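Local coordinates for predicted component of a thermophile-specific DNA repair system, contains a RAMP domain (Methanopyrus kandleri, PDB 4N0L), which probably binds crRNA as the Csm3 component of a type III-A CRISPR antiviral complex, and may act as an endonuclease, at residues K55-A60 and I257-S262; V91-Y96 and D234-E239; S131-L136 and R150-N155; D186-E189 and E193-E196. One frame throughout, in Å; residues are numbered along the deposited sequence.

Contact 1 of 4, residues K55-A60 and I257-S262; sequences KGRARA and IGHSTS
R57 lies along the backbone of I257 and G258 and ends beside the ring of H259. Most of the contact is van der Waals touch between its aliphatic part and main-chain atoms. R57 CG comes within 3.3 Å of I257 O, and R57 CD is 3.5 Å from I257 O. CG stands anti to the backbone N (chi1 179°), and the bend at chi2 turns the rest of the chain along I257 and G258. G258 C sits over one face of the guanidinium, offset toward its rim.

The second kind of contact is between two flat groups. R57 NH1 is 3.6 Å from H259 CD2, with the guanidinium and imidazole planes 33° apart. H259 ND1 is turned the other way and donates a bond of 2.9 Å to S260 O, which lies in the ring plane. This fixes the rotation of the ring.

The polar grip on R57 comes from just before I257. NE donates to G256 O, and NH2 makes a weak bond to Q255 O. The contact thus ties the side of helix 51-69 to the C-terminal end of helix 238-255 and to the short strand 258-259, which pairs antiparallel with strand 264-265.

Contact 2 of 4, residues V91-Y96 and D234-E239; sequences VRREVY and DGEELE
R93 reaches from the first turn of helix 93-99 into a cluster of three acids, D234, E236 and E237. Its CB points toward the 234-239 segment. CB, CG, CD and NE carry the chain across without close contact to the acids, and a bend at chi3 (-50°) turns the guanidinium among them. R93 CZ lies 3.2 Å from D234 OD1.

NH1 gives the straighter bond. R93 NH1 donates to D234 OD2 over 3.1 Å at 164°, and that oxygen lies in the guanidinium plane. The carboxylate is turned, its plane 67° from that of the guanidinium, and NH1 meets OD2 from above the carboxylate plane. R93 NH1 also has E237 OE2 at 3.5 Å, a longer salt bridge.

The four residues form a salt-bridge network. It joins the start of helix 93-99 to the turn that leads from strand 223-231 into helix 238-255. E237 OE2 is shared: besides R93 NH1 it has a hydrogen bond with T114 OG1, its stronger polar partner, while OE1 forms a salt bridge with R171. The side chain of E237 is about 8 Å from that of the zinc ligand C115.

R93 NH2, the other tip, is 2.6 Å from D234 OD1, but the bond is bent and weak. E236 OE1 lies 2.9 Å from R93 NH2, well out of the guanidinium plane, and pairs with it by charge alone. E236 thus lies over one face, and a water lies on the opposite face near the rim. This water accepts from R93 N and donates weakly to D234 OD1.

Contact 3 of 4, residues S131-L136 and R150-N155; sequences SDPGRL and RYRDPN
P133 CG sits over one face of the R152 guanidinium, and L136 CD2 meets the same group at its edge. The two touches share one atom: R152 NH2 is 3.6 Å from P133 CG and 3.6 Å from L136 CD2. The side chains of P133 and R152 run obliquely to each other, while L136 and R152 approach from opposite directions. R152 starts with CG between its backbone N and carbonyl carbon (chi1 62°), and a bend at chi2 sends the guanidinium toward helix 133-137.

P154 adds an apolar touch beside this one. P154 CB is 3.9 Å from P133 CG, so P133 meets both the arginine and the second proline.

R152 is buried, and its charge is met by residues outside the two segments. NH1 forms a salt bridge with D146, and NE donates to F130 O. These bonds fix how the guanidinium is turned, with one face toward P133.

Each segment also has a local aspartate bond. D153 OD2 accepts from N155 N at 2.6 Å, which makes an Asx turn around P154. D132 is the N-cap of helix 133-137, and D132 OD1 accepts from R135 N at 3.2 Å. The arrangement is an N-capped helix start with proline in its first turn, packed by that proline on the loop that leads into helix 157-160.

Contact 4 of 4, residues D186-E189 and E193-E196; sequences DVFE and EPTE
P194 CD lies over the centre of the F188 ring and makes a CH-pi contact with it. P194 CD is 3.4 Å from the F188 ring centroid and only 8° off the ring normal. It is nearly equidistant from the ring atoms, with F188 CD1 at 3.5 Å from P194 CD. P194 CG lies farther toward the other side of the ring, 3.9 Å from F188 CE2. F188 CG is anti to its carbonyl carbon: chi1 (-76°) directs the ring toward P194, and the second torsion turns its face to the proline. The peptide bond between E193 and P194 is cis.

One hydrogen bond joins the two backbones. E193 N donates to F188 O over 3.1 Å, in the carbonyl plane, with an N-H...O angle of 139°. The E193 carbonyl turns back toward the helix. F188 CA approaches E193 O at 3.5 Å in a CA-H...O contact. F188 therefore meets E193 through its backbone and P194 through its ring.

The charged end of E193 is not part of this packing. Its CB points away from the helix, and OE1 accepts from R217 N, at the short strand 217-218. P47 of strand 47-48 touches both F188 and P194, and P219 and S222 also pack on F188.

The arrangement is a helix C-terminal end closed by the chain that leaves it. The bond from E193 N spans five residues back to F188 O in the last turns of helix 181-191, and a cis-proline then folds over the aromatic side chain of the same helix residue.

In the fold
All four contacts belong to the RAMP part of the chain, but only contact 4 is mainly buried. The other three are partly buried. Contacts 1 and 2 share helix 238-255: contact 2 sits at its start and contact 1 just past its end, on opposite sides of the chain's centre. Contacts 2 and 3 belong to the zinc-bearing side of the protein. Contact 4 is remote, about 55 Å from contact 3 between centres. Contacts 1, 2 and 3 each centre on an arginine, used differently: laid along backbone, paired with acids, or covered by proline. Contact 4 instead joins a ring to a proline beside one backbone bond.

Contact 1 of 4, residues K55-A60 and I257-S262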
loop_
_atom_site.group_PDB
_atom_site.type_symbol
_atom_site.label_atom_id
_atom_site.label_comp_id
_atom_site.label_asym_id
_atom_site.label_seq_id
_atom_site.Cartn_x
_atom_site.Cartn_y
_atom_site.Cartn_z
ATOM N N LYS A 55 -3.989 2.194 -2.682
ATOM C CA LYS A 55 -3.488 0.830 -2.600
ATOM C C LYS A 55 -3.022 0.326 -3.965
ATOM O O LYS A 55 -1.912 -0.190 -4.095
ATOM C CB LYS A 55 -4.570 -0.086 -2.024
ATOM C CG LYS A 55 -4.103 -1.480 -1.636
ATOM C CD LYS A 55 -5.191 -2.490 -1.950
ATOM C CE LYS A 55 -4.702 -3.914 -1.792
ATOM N NZ LYS A 55 -5.706 -4.865 -2.337
ATOM N N GLY A 56 -3.867 0.492 -4.979
ATOM C CA GLY A 56 -3.525 0.103 -6.336
ATOM C C GLY A 56 -2.238 0.747 -6.815
ATOM O O GLY A 56 -1.378 0.085 -7.396
ATOM N N ARG A 57 -2.104 2.044 -6.559
ATOM C CA ARG A 57 -0.925 2.787 -6.984
ATOM C C ARG A 57 0.318 2.312 -6.236
ATOM O O ARG A 57 1.365 2.085 -6.844
ATOM C CB ARG A 57 -1.136 4.289 -6.777
ATOM C CG ARG A 57 0.052 5.155 -7.169
ATOM C CD ARG A 57 0.362 5.063 -8.654
ATOM N NE ARG A 57 1.402 6.011 -9.042
ATOM C CZ ARG A 57 2.127 5.920 -10.152
ATOM N NH1 ARG A 57 1.936 4.913 -10.993
ATOM N NH2 ARG A 57 3.052 6.832 -10.419
ATOM N N ALA A 58 0.199 2.157 -4.921
ATOM C CA ALA A 58 1.296 1.646 -4.106
ATOM C C ALA A 58 1.728 0.251 -4.562
ATOM O O ALA A 58 2.920 -0.056 -4.600
ATOM C CB ALA A 58 0.901 1.629 -2.638
ATOM N N ARG A 59 0.755 -0.589 -4.905
ATOM C CA ARG A 59 1.037 -1.939 -5.380
ATOM C C ARG A 59 1.754 -1.934 -6.727
ATOM O O ARG A 59 2.736 -2.653 -6.922
ATOM C CB ARG A 59 -0.252 -2.750 -5.496
ATOM C CG ARG A 59 -0.015 -4.226 -5.780
ATOM C CD ARG A 59 -1.319 -4.955 -6.072
ATOM N NE ARG A 59 -1.183 -6.403 -5.952
ATOM C CZ ARG A 59 -0.496 -7.172 -6.793
ATOM N NH1 ARG A 59 -0.435 -8.481 -6.588
ATOM N NH2 ARG A 59 0.117 -6.642 -7.843
ATOM N N ALA A 60 1.240 -1.132 -7.654
ATOM C CA ALA A 60 1.792 -1.043 -9.003
ATOM C C ALA A 60 3.247 -0.580 -8.997
ATOM O O ALA A 60 4.056 -1.044 -9.802
ATOM C CB ALA A 60 0.944 -0.113 -9.856
ATOM N N ILE A 257 0.930 9.987 -6.912
ATOM C CA ILE A 257 -0.240 9.138 -6.685
ATOM C C ILE A 257 -0.904 8.761 -8.001
ATOM O O ILE A 257 -1.685 7.812 -8.066
ATOM C CB ILE A 257 -1.286 9.822 -5.781
ATOM C CG1 ILE A 257 -1.657 11.194 -6.348
ATOM C CG2 ILE A 257 -0.768 9.961 -4.364
ATOM C CD1 ILE A 257 -2.688 11.936 -5.526
ATOM N N GLY A 258 -0.595 9.522 -9.043
ATOM C CA GLY A 258 -1.096 9.247 -10.373
ATOM C C GLY A 258 0.023 9.459 -11.368
ATOM O O GLY A 258 1.181 9.627 -10.979
ATOM N N HIS A 259 -0.314 9.461 -12.653
ATOM C CA HIS A 259 0.692 9.664 -13.685
ATOM C C HIS A 259 0.059 10.083 -15.002
ATOM O O HIS A 259 -1.089 9.745 -15.293
ATOM C CB HIS A 259 1.522 8.392 -13.894
ATOM C CG HIS A 259 0.732 7.234 -14.419
ATOM N ND1 HIS A 259 0.504 7.039 -15.765
ATOM C CD2 HIS A 259 0.112 6.213 -13.782
ATOM C CE1 HIS A 259 -0.220 5.947 -15.934
ATOM N NE2 HIS A 259 -0.472 5.427 -14.745
ATOM N N SER A 260 0.816 10.837 -15.789
ATOM C CA SER A 260 0.465 11.081 -17.178
ATOM C C SER A 260 1.193 10.050 -18.029
ATOM O O SER A 260 1.731 9.077 -17.501
ATOM C CB SER A 260 0.827 12.508 -17.598
ATOM O OG SER A 260 2.215 12.750 -17.450
ATOM N N THR A 261 1.193 10.243 -19.342
ATOM C CA THR A 261 1.965 9.384 -20.232
ATOM C C THR A 261 3.461 9.450 -19.913
ATOM O O THR A 261 4.144 8.425 -19.872
ATOM C CB THR A 261 1.746 9.766 -21.707
ATOM O OG1 THR A 261 0.342 9.804 -21.993
ATOM C CG2 THR A 261 2.432 8.764 -22.626
ATOM N N SER A 262 3.956 10.661 -19.665
ATOM C CA SER A 262 5.394 10.910 -19.599
ATOM C C SER A 262 5.967 10.848 -18.183
ATOM O O SER A 262 6.927 10.122 -17.927
ATOM C CB SER A 262 5.716 12.275 -20.212
ATOM O OG SER A 262 7.033 12.691 -19.893
#

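Contact 2 of 4, residues V91-Y96 and D234-E239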
loop_
_atom_site.group_PDB
_atom_site.type_symbol
_atom_site.label_atom_id
_atom_site.label_comp_id
_atom_site.label_asym_id
_atom_site.label_seq_id
_atom_site.Cartn_x
_atom_site.Cartn_y
_atom_site.Cartn_z
ATOM N N VAL A 91 1.901 -16.909 -1.027
ATOM C CA VAL A 91 1.495 -15.858 -0.100
ATOM C C VAL A 91 1.665 -16.252 1.366
ATOM O O VAL A 91 1.610 -15.403 2.255
ATOM C CB VAL A 91 0.027 -15.463 -0.336
ATOM C CG1 VAL A 91 -0.117 -14.758 -1.675
ATOM C CG2 VAL A 91 -0.867 -16.690 -0.281
ATOM N N ARG A 92 1.861 -17.544 1.610
ATOM C CA ARG A 92 2.173 -18.039 2.946
ATOM C C ARG A 92 3.213 -19.146 2.847
ATOM O O ARG A 92 3.303 -19.831 1.829
ATOM C CB ARG A 92 0.908 -18.538 3.650
ATOM C CG ARG A 92 -0.216 -18.913 2.698
ATOM C CD ARG A 92 -0.673 -20.349 2.902
ATOM N NE ARG A 92 -1.415 -20.521 4.147
ATOM N N ARG A 93 4.002 -19.312 3.903
ATOM C CA ARG A 93 5.131 -20.235 3.871
ATOM C C ARG A 93 4.713 -21.685 3.646
ATOM O O ARG A 93 5.484 -22.464 3.093
ATOM C CB ARG A 93 5.944 -20.124 5.158
ATOM C CG ARG A 93 7.047 -19.081 5.088
ATOM C CD ARG A 93 7.969 -19.176 6.289
ATOM N NE ARG A 93 7.217 -19.208 7.539
ATOM C CZ ARG A 93 6.673 -18.140 8.111
ATOM N NH1 ARG A 93 6.796 -16.947 7.546
ATOM N NH2 ARG A 93 6.004 -18.266 9.249
ATOM N N GLU A 94 3.501 -22.039 4.067
ATOM C CA GLU A 94 2.954 -23.369 3.804
ATOM C C GLU A 94 3.037 -23.711 2.321
ATOM O O GLU A 94 3.572 -24.756 1.945
ATOM C CB GLU A 94 1.504 -23.472 4.274
ATOM C CG GLU A 94 1.333 -23.648 5.772
ATOM C CD GLU A 94 0.047 -23.035 6.287
ATOM O OE1 GLU A 94 -0.326 -21.943 5.813
ATOM O OE2 GLU A 94 -0.598 -23.655 7.159
ATOM N N VAL A 95 2.498 -22.820 1.491
ATOM C CA VAL A 95 2.516 -22.974 0.039
ATOM C C VAL A 95 3.902 -23.325 -0.502
ATOM O O VAL A 95 4.042 -24.261 -1.291
ATOM C CB VAL A 95 2.014 -21.692 -0.661
ATOM C CG1 VAL A 95 2.238 -21.778 -2.162
ATOM C CG2 VAL A 95 0.544 -21.463 -0.351
ATOM N N TYR A 96 4.923 -22.581 -0.083
ATOM C CA TYR A 96 6.277 -22.834 -0.569
ATOM C C TYR A 96 6.825 -24.185 -0.110
ATOM O O TYR A 96 7.460 -24.895 -0.891
ATOM C CB TYR A 96 7.233 -21.729 -0.129
ATOM C CG TYR A 96 8.670 -22.015 -0.508
ATOM C CD1 TYR A 96 9.115 -21.821 -1.810
ATOM C CD2 TYR A 96 9.580 -22.487 0.431
ATOM C CE1 TYR A 96 10.423 -22.086 -2.166
ATOM C CE2 TYR A 96 10.892 -22.755 0.084
ATOM C CZ TYR A 96 11.308 -22.552 -1.215
ATOM O OH TYR A 96 12.612 -22.815 -1.567
ATOM N N ASP A 234 1.529 -12.946 10.162
ATOM C CA ASP A 234 2.727 -13.745 10.353
ATOM C C ASP A 234 3.805 -12.919 11.041
ATOM O O ASP A 234 4.388 -12.021 10.433
ATOM C CB ASP A 234 3.237 -14.272 9.013
ATOM C CG ASP A 234 4.366 -15.262 9.173
ATOM O OD1 ASP A 234 4.096 -16.480 9.141
ATOM O OD2 ASP A 234 5.524 -14.822 9.337
ATOM N N GLY A 235 4.057 -13.225 12.311
ATOM C CA GLY A 235 5.034 -12.502 13.109
ATOM C C GLY A 235 6.412 -12.389 12.484
ATOM O O GLY A 235 7.088 -11.371 12.628
ATOM N N GLU A 236 6.826 -13.442 11.789
ATOM C CA GLU A 236 8.140 -13.488 11.161
ATOM C C GLU A 236 8.241 -12.522 9.982
ATOM O O GLU A 236 9.333 -12.089 9.617
ATOM C CB GLU A 236 8.458 -14.911 10.711
ATOM C CG GLU A 236 8.840 -15.834 11.858
ATOM C CD GLU A 236 8.747 -17.298 11.483
ATOM O OE1 GLU A 236 7.642 -17.869 11.607
ATOM O OE2 GLU A 236 9.772 -17.876 11.064
ATOM N N GLU A 237 7.099 -12.195 9.384
ATOM C CA GLU A 237 7.067 -11.299 8.232
ATOM C C GLU A 237 6.608 -9.892 8.604
ATOM O O GLU A 237 6.461 -9.034 7.734
ATOM C CB GLU A 237 6.153 -11.858 7.139
ATOM C CG GLU A 237 6.788 -12.935 6.278
ATOM C CD GLU A 237 5.764 -13.760 5.523
ATOM O OE1 GLU A 237 4.565 -13.411 5.565
ATOM O OE2 GLU A 237 6.162 -14.749 4.872
ATOM N N LEU A 238 6.390 -9.661 9.895
ATOM C CA LEU A 238 5.846 -8.396 10.379
ATOM C C LEU A 238 6.718 -7.192 10.017
ATOM O O LEU A 238 6.253 -6.245 9.383
ATOM C CB LEU A 238 5.657 -8.453 11.897
ATOM C CG LEU A 238 5.377 -7.122 12.594
ATOM C CD1 LEU A 238 4.061 -6.551 12.095
ATOM C CD2 LEU A 238 5.356 -7.290 14.103
ATOM N N GLU A 239 7.982 -7.234 10.425
ATOM C CA GLU A 239 8.891 -6.121 10.180
ATOM C C GLU A 239 9.148 -5.938 8.690
ATOM O O GLU A 239 9.195 -4.811 8.194
ATOM C CB GLU A 239 10.212 -6.324 10.921
ATOM C CG GLU A 239 11.236 -5.243 10.627
ATOM C CD GLU A 239 12.365 -5.218 11.632
ATOM O OE1 GLU A 239 12.516 -6.202 12.384
ATOM O OE2 GLU A 239 13.096 -4.208 11.673
HETATM O O HOH W 1 3.641 -17.040 6.244
#

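Contact 3 of 4, residues S131-L136 and R150-N155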
loop_
_atom_site.group_PDB
_atom_site.type_symbol
_atom_site.label_atom_id
_atom_site.label_comp_id
_atom_site.label_asym_id
_atom_site.label_seq_id
_atom_site.Cartn_x
_atom_site.Cartn_y
_atom_site.Cartn_z
ATOM N N SER A 131 1.849 -22.007 -12.941
ATOM C CA SER A 131 1.501 -23.421 -13.011
ATOM C C SER A 131 0.636 -23.729 -14.229
ATOM O O SER A 131 -0.119 -24.700 -14.231
ATOM C CB SER A 131 0.784 -23.859 -11.729
ATOM O OG SER A 131 -0.506 -23.281 -11.634
ATOM N N ASP A 132 0.743 -22.894 -15.259
ATOM C CA ASP A 132 -0.054 -23.061 -16.473
ATOM C C ASP A 132 0.788 -22.833 -17.735
ATOM O O ASP A 132 0.695 -21.775 -18.360
ATOM C CB ASP A 132 -1.249 -22.104 -16.447
ATOM C CG ASP A 132 -2.297 -22.433 -17.497
ATOM O OD1 ASP A 132 -2.032 -23.278 -18.379
ATOM O OD2 ASP A 132 -3.389 -21.830 -17.445
ATOM N N PRO A 133 1.621 -23.824 -18.105
ATOM C CA PRO A 133 2.516 -23.750 -19.270
ATOM C C PRO A 133 1.771 -23.662 -20.600
ATOM O O PRO A 133 2.252 -23.012 -21.529
ATOM C CB PRO A 133 3.311 -25.063 -19.191
ATOM C CG PRO A 133 3.111 -25.566 -17.801
ATOM C CD PRO A 133 1.738 -25.119 -17.417
ATOM N N GLY A 134 0.624 -24.330 -20.690
ATOM C CA GLY A 134 -0.224 -24.240 -21.865
ATOM C C GLY A 134 -0.588 -22.802 -22.177
ATOM O O GLY A 134 -0.476 -22.350 -23.318
ATOM N N ARG A 135 -1.028 -22.081 -21.151
ATOM C CA ARG A 135 -1.359 -20.668 -21.281
ATOM C C ARG A 135 -0.132 -19.853 -21.678
ATOM O O ARG A 135 -0.185 -19.050 -22.611
ATOM C CB ARG A 135 -1.942 -20.142 -19.966
ATOM C CG ARG A 135 -2.365 -18.681 -19.981
ATOM C CD ARG A 135 -2.948 -18.290 -18.630
ATOM N NE ARG A 135 -3.157 -16.851 -18.499
ATOM C CZ ARG A 135 -3.108 -16.193 -17.343
ATOM N NH1 ARG A 135 -2.848 -16.846 -16.217
ATOM N NH2 ARG A 135 -3.310 -14.884 -17.312
ATOM N N LEU A 136 0.973 -20.090 -20.976
ATOM C CA LEU A 136 2.233 -19.386 -21.210
ATOM C C LEU A 136 2.729 -19.490 -22.646
ATOM O O LEU A 136 3.133 -18.497 -23.251
ATOM C CB LEU A 136 3.313 -19.931 -20.272
ATOM C CG LEU A 136 3.518 -19.285 -18.898
ATOM C CD1 LEU A 136 2.279 -18.542 -18.416
ATOM C CD2 LEU A 136 3.957 -20.341 -17.895
ATOM N N ARG A 150 13.267 -23.201 -15.780
ATOM C CA ARG A 150 14.362 -23.346 -14.826
ATOM C C ARG A 150 13.884 -23.395 -13.375
ATOM O O ARG A 150 14.645 -23.760 -12.482
ATOM C CB ARG A 150 15.361 -22.200 -14.992
ATOM C CG ARG A 150 14.842 -20.878 -14.468
ATOM C CD ARG A 150 15.795 -19.733 -14.760
ATOM N NE ARG A 150 16.936 -19.724 -13.848
ATOM C CZ ARG A 150 17.949 -18.868 -13.930
ATOM N NH1 ARG A 150 17.967 -17.950 -14.887
ATOM N NH2 ARG A 150 18.944 -18.928 -13.056
ATOM N N TYR A 151 12.634 -23.015 -13.137
ATOM C CA TYR A 151 12.097 -23.005 -11.779
ATOM C C TYR A 151 11.238 -24.231 -11.494
ATOM O O TYR A 151 11.109 -24.656 -10.344
ATOM C CB TYR A 151 11.295 -21.724 -11.532
ATOM C CG TYR A 151 12.089 -20.470 -11.825
ATOM C CD1 TYR A 151 13.133 -20.079 -10.997
ATOM C CD2 TYR A 151 11.807 -19.687 -12.938
ATOM C CE1 TYR A 151 13.871 -18.943 -11.262
ATOM C CE2 TYR A 151 12.540 -18.544 -13.212
ATOM C CZ TYR A 151 13.570 -18.179 -12.371
ATOM O OH TYR A 151 14.302 -17.045 -12.639
ATOM N N ARG A 152 10.676 -24.814 -12.548
ATOM C CA ARG A 152 9.803 -25.971 -12.396
ATOM C C ARG A 152 9.609 -26.690 -13.723
ATOM O O ARG A 152 9.620 -26.067 -14.788
ATOM C CB ARG A 152 8.442 -25.550 -11.821
ATOM C CG ARG A 152 7.640 -24.589 -12.704
ATOM C CD ARG A 152 6.573 -25.318 -13.518
ATOM N NE ARG A 152 5.812 -24.410 -14.371
ATOM C CZ ARG A 152 6.172 -24.070 -15.606
ATOM N NH1 ARG A 152 7.287 -24.559 -16.135
ATOM N NH2 ARG A 152 5.421 -23.238 -16.313
ATOM N N ASP A 153 9.433 -28.004 -13.646
ATOM C CA ASP A 153 9.120 -28.809 -14.815
ATOM C C ASP A 153 7.666 -28.587 -15.198
ATOM O O ASP A 153 6.780 -28.708 -14.354
ATOM C CB ASP A 153 9.379 -30.291 -14.533
ATOM C CG ASP A 153 9.279 -31.154 -15.780
ATOM O OD1 ASP A 153 10.131 -32.052 -15.951
ATOM O OD2 ASP A 153 8.340 -30.948 -16.581
ATOM N N PRO A 154 7.416 -28.251 -16.473
ATOM C CA PRO A 154 6.052 -28.056 -16.981
ATOM C C PRO A 154 5.154 -29.274 -16.744
ATOM O O PRO A 154 3.931 -29.134 -16.711
ATOM C CB PRO A 154 6.265 -27.811 -18.484
ATOM C CG PRO A 154 7.675 -28.241 -18.770
ATOM C CD PRO A 154 8.430 -27.990 -17.507
ATOM N N ASN A 155 5.755 -30.450 -16.594
ATOM C CA ASN A 155 5.003 -31.661 -16.285
ATOM C C ASN A 155 4.540 -31.691 -14.829
ATOM O O ASN A 155 3.600 -32.410 -14.485
ATOM C CB ASN A 155 5.843 -32.904 -16.591
ATOM C CG ASN A 155 6.090 -33.090 -18.075
ATOM O OD1 ASN A 155 5.227 -32.797 -18.903
ATOM N ND2 ASN A 155 7.272 -33.587 -18.420
#

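Contact 4 of 4, residues D186-E189 and E193-E196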
loop_
_atom_site.group_PDB
_atom_site.type_symbol
_atom_site.label_atom_id
_atom_site.label_comp_id
_atom_site.label_asym_id
_atom_site.label_seq_id
_atom_site.Cartn_x
_atom_site.Cartn_y
_atom_site.Cartn_z
ATOM N N ASP A 186 -9.227 26.460 5.456
ATOM C CA ASP A 186 -8.084 27.342 5.229
ATOM C C ASP A 186 -7.558 27.263 3.795
ATOM O O ASP A 186 -7.619 28.245 3.059
ATOM C CB ASP A 186 -6.964 27.019 6.223
ATOM C CG ASP A 186 -5.786 27.969 6.112
ATOM O OD1 ASP A 186 -5.330 28.469 7.162
ATOM O OD2 ASP A 186 -5.307 28.211 4.983
ATOM N N VAL A 187 -7.034 26.103 3.406
ATOM C CA VAL A 187 -6.402 25.956 2.095
ATOM C C VAL A 187 -7.384 26.173 0.946
ATOM O O VAL A 187 -7.113 26.944 0.023
ATOM C CB VAL A 187 -5.756 24.570 1.935
ATOM C CG1 VAL A 187 -5.111 24.448 0.561
ATOM C CG2 VAL A 187 -4.722 24.343 3.023
ATOM N N PHE A 188 -8.527 25.497 1.010
ATOM C CA PHE A 188 -9.551 25.634 -0.019
ATOM C C PHE A 188 -10.119 27.048 -0.020
ATOM O O PHE A 188 -10.395 27.618 -1.075
ATOM C CB PHE A 188 -10.677 24.618 0.189
ATOM C CG PHE A 188 -10.319 23.212 -0.216
ATOM C CD1 PHE A 188 -9.080 22.921 -0.766
ATOM C CD2 PHE A 188 -11.227 22.178 -0.043
ATOM C CE1 PHE A 188 -8.756 21.632 -1.139
ATOM C CE2 PHE A 188 -10.909 20.883 -0.411
ATOM C CZ PHE A 188 -9.671 20.609 -0.959
ATOM N N GLU A 189 -10.292 27.607 1.173
ATOM C CA GLU A 189 -10.886 28.928 1.321
ATOM C C GLU A 189 -9.955 30.023 0.796
ATOM O O GLU A 189 -10.402 30.959 0.132
ATOM C CB GLU A 189 -11.238 29.182 2.784
ATOM C CG GLU A 189 -12.412 30.119 2.982
ATOM C CD GLU A 189 -13.697 29.562 2.390
ATOM O OE1 GLU A 189 -14.164 28.505 2.866
ATOM O OE2 GLU A 189 -14.245 30.184 1.455
ATOM N N GLU A 193 -11.250 27.636 -4.071
ATOM C CA GLU A 193 -11.507 26.399 -4.800
ATOM C C GLU A 193 -10.841 25.206 -4.115
ATOM O O GLU A 193 -9.775 25.345 -3.514
ATOM C CB GLU A 193 -11.004 26.509 -6.246
ATOM C CG GLU A 193 -9.491 26.645 -6.372
ATOM C CD GLU A 193 -9.003 26.464 -7.797
ATOM O OE1 GLU A 193 -9.718 25.819 -8.594
ATOM O OE2 GLU A 193 -7.906 26.966 -8.122
ATOM N N PRO A 194 -11.480 24.027 -4.189
ATOM C CA PRO A 194 -12.799 23.821 -4.793
ATOM C C PRO A 194 -13.933 24.187 -3.839
ATOM O O PRO A 194 -13.691 24.377 -2.647
ATOM C CB PRO A 194 -12.800 22.323 -5.099
ATOM C CG PRO A 194 -11.968 21.751 -4.021
ATOM C CD PRO A 194 -10.860 22.747 -3.805
ATOM N N THR A 195 -15.153 24.280 -4.358
ATOM C CA THR A 195 -16.311 24.583 -3.528
ATOM C C THR A 195 -17.140 23.322 -3.325
ATOM O O THR A 195 -16.864 22.285 -3.930
ATOM C CB THR A 195 -17.192 25.687 -4.144
ATOM O OG1 THR A 195 -17.657 25.270 -5.433
ATOM C CG2 THR A 195 -16.399 26.980 -4.287
ATOM N N GLU A 196 -18.153 23.410 -2.470
ATOM C CA GLU A 196 -19.011 22.265 -2.202
ATOM C C GLU A 196 -19.869 21.955 -3.424
ATOM O O GLU A 196 -20.778 22.711 -3.767
ATOM C CB GLU A 196 -19.885 22.533 -0.976
ATOM C CG GLU A 196 -20.548 21.299 -0.391
ATOM C CD GLU A 196 -21.142 21.558 0.979
ATOM O OE1 GLU A 196 -22.244 22.141 1.051
ATOM O OE2 GLU A 196 -20.504 21.182 1.985
#